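Local coordinates for exopolysaccharide biosynthesis protein (Pantoea stewartii subsp. stewartii DC283, PDB 6TGF), which modifies the exopolysaccharide of the bacterial biofilm, probably by hydrolysing its glycan chains, and has a parallel beta-helix fold like that of phage tailspikes, at residues L363-V368 with D394-G399; G427-L432 with G443-C448. All blocks are in the same frame, centred on the assembly; numbering follows the deposited sequence.

In the fold
Interactions 1 and 2 are two crossings of the interior of one parallel beta-helix, with centres about 9 Å apart. In each, a valine at a corner of the coil meets a large apolar residue of a strand on another face of the coil: Val395 with Phe365 in interaction 1, Val429 with Ile445 in interaction 2. The strands 396-399 and 430-431 are parallel neighbours, probably bonded from Asn431 N to Ile396 O at 2.8 Å. Asp394 ties the coils together outside the apolar interior: its OD2 lies 2.7 Å from Asn431 ND2, probably a hydrogen bond, and its OD1 accepts from the backbone N of Lys428. Both contacts are interior packing of the coil.

Interaction 1. Residues L363-V368 with D394-G399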
loop_
_atom_site.group_PDB
_atom_site.type_symbol
_atom_site.label_atom_id
_atom_site.label_comp_id
_atom_site.label_asym_id
_atom_site.label_seq_id
_atom_site.Cartn_x
_atom_site.Cartn_y
_atom_site.Cartn_z
ATOM N N LEU B 363 15.131 4.679 2.883
ATOM C CA LEU B 363 16.115 5.791 2.982
ATOM C C LEU B 363 16.162 6.298 4.428
ATOM O O LEU B 363 15.089 6.619 4.971
ATOM C CB LEU B 363 15.704 6.922 2.033
ATOM C CG LEU B 363 15.477 6.534 0.571
ATOM C CD1 LEU B 363 15.030 7.742 -0.238
ATOM C CD2 LEU B 363 16.726 5.919 -0.042
ATOM N N ARG B 364 17.359 6.366 5.021
ATOM C CA ARG B 364 17.598 6.978 6.356
ATOM C C ARG B 364 18.438 8.247 6.175
ATOM O O ARG B 364 19.511 8.159 5.549
ATOM C CB ARG B 364 18.293 5.993 7.301
ATOM C CG ARG B 364 17.414 4.832 7.746
ATOM C CD ARG B 364 17.933 4.132 8.993
ATOM N NE ARG B 364 17.160 4.431 10.196
ATOM C CZ ARG B 364 15.974 3.900 10.495
ATOM N NH1 ARG B 364 15.394 3.041 9.672
ATOM N NH2 ARG B 364 15.362 4.235 11.619
ATOM N N PHE B 365 17.953 9.381 6.691
ATOM C CA PHE B 365 18.660 10.688 6.705
ATOM C C PHE B 365 19.080 11.014 8.143
ATOM O O PHE B 365 18.224 11.442 8.938
ATOM C CB PHE B 365 17.772 11.782 6.102
ATOM C CG PHE B 365 17.242 11.459 4.729
ATOM C CD1 PHE B 365 18.093 11.405 3.635
ATOM C CD2 PHE B 365 15.895 11.202 4.529
ATOM C CE1 PHE B 365 17.605 11.105 2.372
ATOM C CE2 PHE B 365 15.408 10.903 3.266
ATOM C CZ PHE B 365 16.264 10.855 2.190
ATOM N N ASN B 366 20.359 10.800 8.462
ATOM C CA ASN B 366 20.952 11.058 9.802
ATOM C C ASN B 366 21.844 12.301 9.724
ATOM O O ASN B 366 22.791 12.291 8.918
ATOM C CB ASN B 366 21.754 9.858 10.310
ATOM C CG ASN B 366 20.918 8.607 10.478
ATOM O OD1 ASN B 366 19.741 8.681 10.825
ATOM N ND2 ASN B 366 21.520 7.453 10.241
ATOM N N ASN B 367 21.541 13.329 10.524
ATOM C CA ASN B 367 22.397 14.530 10.728
ATOM C C ASN B 367 22.675 15.205 9.380
ATOM O O ASN B 367 23.844 15.560 9.128
ATOM C CB ASN B 367 23.705 14.164 11.437
ATOM C CG ASN B 367 23.503 13.191 12.579
ATOM O OD1 ASN B 367 23.004 13.565 13.639
ATOM N ND2 ASN B 367 23.890 11.943 12.372
ATOM N N VAL B 368 21.644 15.373 8.547
ATOM C CA VAL B 368 21.742 16.056 7.223
ATOM C C VAL B 368 21.575 17.563 7.453
ATOM O O VAL B 368 20.527 17.968 7.997
ATOM C CB VAL B 368 20.712 15.505 6.218
ATOM C CG1 VAL B 368 20.705 16.293 4.915
ATOM C CG2 VAL B 368 20.942 14.027 5.941
ATOM N N ASP B 394 15.975 21.120 5.239
ATOM C CA ASP B 394 14.739 20.496 4.696
ATOM C C ASP B 394 15.036 19.025 4.393
ATOM O O ASP B 394 16.179 18.725 4.001
ATOM C CB ASP B 394 14.241 21.218 3.440
ATOM C CG ASP B 394 13.772 22.645 3.672
ATOM O OD1 ASP B 394 13.608 23.029 4.847
ATOM O OD2 ASP B 394 13.571 23.359 2.671
ATOM N N VAL B 395 14.052 18.141 4.581
ATOM C CA VAL B 395 14.176 16.682 4.287
ATOM C C VAL B 395 13.591 16.423 2.890
ATOM O O VAL B 395 14.388 16.274 1.944
ATOM C CB VAL B 395 13.521 15.829 5.392
ATOM C CG1 VAL B 395 13.594 14.340 5.091
ATOM C CG2 VAL B 395 14.135 16.122 6.753
ATOM N N ILE B 396 12.261 16.402 2.754
ATOM C CA ILE B 396 11.556 16.211 1.450
ATOM C C ILE B 396 11.149 17.591 0.919
ATOM O O ILE B 396 10.196 18.182 1.468
ATOM C CB ILE B 396 10.343 15.266 1.593
ATOM C CG1 ILE B 396 10.666 14.024 2.432
ATOM C CG2 ILE B 396 9.792 14.893 0.224
ATOM C CD1 ILE B 396 11.798 13.178 1.894
ATOM N N GLN B 397 11.856 18.081 -0.104
ATOM C CA GLN B 397 11.617 19.404 -0.740
ATOM C C GLN B 397 11.285 19.189 -2.219
ATOM O O GLN B 397 11.971 18.376 -2.867
ATOM C CB GLN B 397 12.841 20.307 -0.566
ATOM C CG GLN B 397 12.606 21.755 -0.978
ATOM C CD GLN B 397 12.862 22.005 -2.445
ATOM O OE1 GLN B 397 13.853 21.549 -3.010
ATOM N NE2 GLN B 397 11.965 22.746 -3.075
ATOM N N ALA B 398 10.264 19.888 -2.721
ATOM C CA ALA B 398 9.855 19.896 -4.145
ATOM C C ALA B 398 9.367 21.299 -4.526
ATOM O O ALA B 398 8.501 21.839 -3.807
ATOM C CB ALA B 398 8.795 18.850 -4.390
ATOM N N GLY B 399 9.918 21.858 -5.608
ATOM C CA GLY B 399 9.555 23.180 -6.153
ATOM C C GLY B 399 9.184 23.092 -7.622
ATOM O O GLY B 399 9.019 21.963 -8.125
#
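Phe365 and Val395 meet inside the parallel beta-helix, where a long strand of one coil faces the corner that leads into strand 396-399 of the next. The CA atoms of Phe365 and Val395 are 7.9 Å apart, a gap that a phenyl ring can bridge. The CB of Phe365 points across the interior, and with CG anti to the carbonyl carbon (chi1 -54°) the ring lies on the backbone-N side. The methyls come to the CD2 and CE2 atoms of the ring: CD2 lies 3.9 Å from Val395 CG1, the methyl that reaches across, and the two side chains approach at a slant. Farther along the ring, CE2 is 4.5 Å from Ile396 CD1. Ile396 leaves its backbone turned aside from the ring, and the end of its side chain brings the methyl back toward it. The packing is wholly apolar, as suits three buried residues.

Neighbours of the same chain close in on the site: both Val395 and Ile396 touch Trp386 of strand 380-389, and Phe365 shares a backbone hydrogen bond with Tyr387 there. At the strand end the left-handed backbone of Asn367 turns the chain, and the CB of Val368 again points inward. Coils of parallel strands stacked along an axis, with inward apolar residues such as Phe365 and Val395 filling the interior, make up the parallel beta-helix of tailspike-like proteins.

Interaction 2. Residues G427-L432 with G443-C448; sequences GKVLNL and GWIEHC
Val429 has CG1 anti to its backbone N (chi1 172°) and CG2 anti to its carbonyl carbon, a rotation that aims CG1 at Ile445 and CG2 at Cys448. On the other side, Ile445 sets its CG1 branch beside the backbone N and then runs on extended (chi2 166°), pushing CD1 toward the valine. Val429 CG1 comes to 4.2 Å from Ile445 CD1, methyl against methyl. The other methyl, Val429 CG2, rests against Cys448, 4.0 Å from CB and equally far from SG. A branched valine is well suited to this place, since it fills the inside of a corner without needing length; the longer CG1-CD1 branch of isoleucine spans the interior to meet it.

The corner itself belongs to the parallel beta-helix: the chain bends at Val429, between one face of the coil and strand 430-431, and its CB is directed across the lumen at strand 443-446 of the following coil. Ile445 occupies an inward position of that strand, while Trp444 and Glu446 project to the other side. Trp444 packs there on Thr412 of the second subunit, and Glu446 OE2 accepts a hydrogen bond from Gln422 NE2. After the strand, His447 adopts a left-handed backbone conformation, and Cys448 beyond it is directed inward again, its small side chain lying against the valine. Cys424 of the same chain touches both Val429 and Cys448, while Ile445 also packs on Leu466 of the next long strand.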
loop_
_atom_site.group_PDB
_atom_site.type_symbol
_atom_site.label_atom_id
_atom_site.label_comp_id
_atom_site.label_asym_id
_atom_site.label_seq_id
_atom_site.Cartn_x
_atom_site.Cartn_y
_atom_site.Cartn_z
ATOM N N GLY B 427 14.770 23.380 9.844
ATOM C CA GLY B 427 14.244 23.242 8.472
ATOM C C GLY B 427 12.918 22.506 8.448
ATOM O O GLY B 427 12.519 21.966 9.501
ATOM N N LYS B 428 12.266 22.478 7.283
ATOM C CA LYS B 428 10.929 21.865 7.074
ATOM C C LYS B 428 11.109 20.387 6.723
ATOM O O LYS B 428 11.814 20.102 5.741
ATOM C CB LYS B 428 10.179 22.618 5.971
ATOM C CG LYS B 428 9.990 24.105 6.238
ATOM C CD LYS B 428 9.482 24.892 5.051
ATOM C CE LYS B 428 9.685 26.382 5.222
ATOM N NZ LYS B 428 8.769 27.168 4.363
ATOM N N VAL B 429 10.501 19.485 7.499
ATOM C CA VAL B 429 10.520 18.013 7.240
ATOM C C VAL B 429 9.894 17.776 5.862
ATOM O O VAL B 429 10.493 17.034 5.062
ATOM C CB VAL B 429 9.797 17.227 8.353
ATOM C CG1 VAL B 429 9.641 15.752 8.009
ATOM C CG2 VAL B 429 10.499 17.384 9.695
ATOM N N LEU B 430 8.742 18.404 5.601
ATOM C CA LEU B 430 8.074 18.440 4.271
ATOM C C LEU B 430 8.043 19.889 3.774
ATOM O O LEU B 430 7.309 20.696 4.365
ATOM C CB LEU B 430 6.654 17.872 4.391
ATOM C CG LEU B 430 6.526 16.526 5.103
ATOM C CD1 LEU B 430 5.070 16.094 5.173
ATOM C CD2 LEU B 430 7.363 15.457 4.418
ATOM N N ASN B 431 8.831 20.203 2.744
ATOM C CA ASN B 431 8.795 21.503 2.020
ATOM C C ASN B 431 8.108 21.261 0.672
ATOM O O ASN B 431 8.812 21.212 -0.356
ATOM C CB ASN B 431 10.197 22.106 1.890
ATOM C CG ASN B 431 10.203 23.502 1.301
ATOM O OD1 ASN B 431 9.158 24.042 0.942
ATOM N ND2 ASN B 431 11.381 24.093 1.195
ATOM N N LEU B 432 6.781 21.106 0.689
ATOM C CA LEU B 432 5.980 20.611 -0.463
ATOM C C LEU B 432 4.759 21.500 -0.692
ATOM O O LEU B 432 3.625 21.029 -0.625
ATOM C CB LEU B 432 5.571 19.163 -0.173
ATOM C CG LEU B 432 6.720 18.166 -0.025
ATOM C CD1 LEU B 432 6.208 16.821 0.461
ATOM C CD2 LEU B 432 7.477 18.000 -1.333
ATOM N N GLY B 443 2.393 8.085 8.794
ATOM C CA GLY B 443 3.638 8.843 9.021
ATOM C C GLY B 443 3.680 9.464 10.406
ATOM O O GLY B 443 2.623 9.919 10.882
ATOM N N TRP B 444 4.862 9.481 11.028
ATOM C CA TRP B 444 5.123 10.084 12.364
ATOM C C TRP B 444 6.169 11.196 12.230
ATOM O O TRP B 444 7.229 10.945 11.628
ATOM C CB TRP B 444 5.573 9.012 13.363
ATOM C CG TRP B 444 4.505 8.036 13.750
ATOM C CD1 TRP B 444 3.983 7.040 12.978
ATOM C CD2 TRP B 444 3.837 7.947 15.023
ATOM N NE1 TRP B 444 3.033 6.345 13.674
ATOM C CE2 TRP B 444 2.919 6.878 14.932
ATOM C CE3 TRP B 444 3.916 8.665 16.222
ATOM C CZ2 TRP B 444 2.092 6.513 15.995
ATOM C CZ3 TRP B 444 3.098 8.304 17.272
ATOM C CH2 TRP B 444 2.201 7.241 17.158
ATOM N N ILE B 445 5.866 12.385 12.756
ATOM C CA ILE B 445 6.829 13.517 12.908
ATOM C C ILE B 445 6.837 13.917 14.387
ATOM O O ILE B 445 5.851 14.530 14.839
ATOM C CB ILE B 445 6.473 14.695 11.977
ATOM C CG1 ILE B 445 6.411 14.258 10.510
ATOM C CG2 ILE B 445 7.443 15.852 12.179
ATOM C CD1 ILE B 445 5.757 15.263 9.588
ATOM N N GLU B 446 7.904 13.560 15.107
ATOM C CA GLU B 446 8.015 13.725 16.581
ATOM C C GLU B 446 9.206 14.632 16.904
ATOM O O GLU B 446 10.287 14.416 16.327
ATOM C CB GLU B 446 8.179 12.363 17.260
ATOM C CG GLU B 446 7.268 11.288 16.698
ATOM C CD GLU B 446 7.175 10.044 17.562
ATOM O OE1 GLU B 446 6.639 10.151 18.684
ATOM O OE2 GLU B 446 7.649 8.978 17.120
ATOM N N HIS B 447 8.999 15.609 17.793
ATOM C CA HIS B 447 10.049 16.494 18.370
ATOM C C HIS B 447 10.754 17.288 17.260
ATOM O O HIS B 447 11.924 17.661 17.463
ATOM C CB HIS B 447 11.030 15.661 19.209
ATOM C CG HIS B 447 10.380 14.572 19.997
ATOM N ND1 HIS B 447 9.607 14.825 21.115
ATOM C CD2 HIS B 447 10.375 13.231 19.830
ATOM C CE1 HIS B 447 9.160 13.687 21.605
ATOM N NE2 HIS B 447 9.618 12.692 20.835
ATOM N N CYS B 448 10.063 17.549 16.144
ATOM C CA CYS B 448 10.569 18.333 14.984
ATOM C C CYS B 448 9.983 19.748 15.040
ATOM O O CYS B 448 8.753 19.867 15.185
ATOM C CB CYS B 448 10.206 17.670 13.660
ATOM S SG CYS B 448 10.929 16.023 13.443
#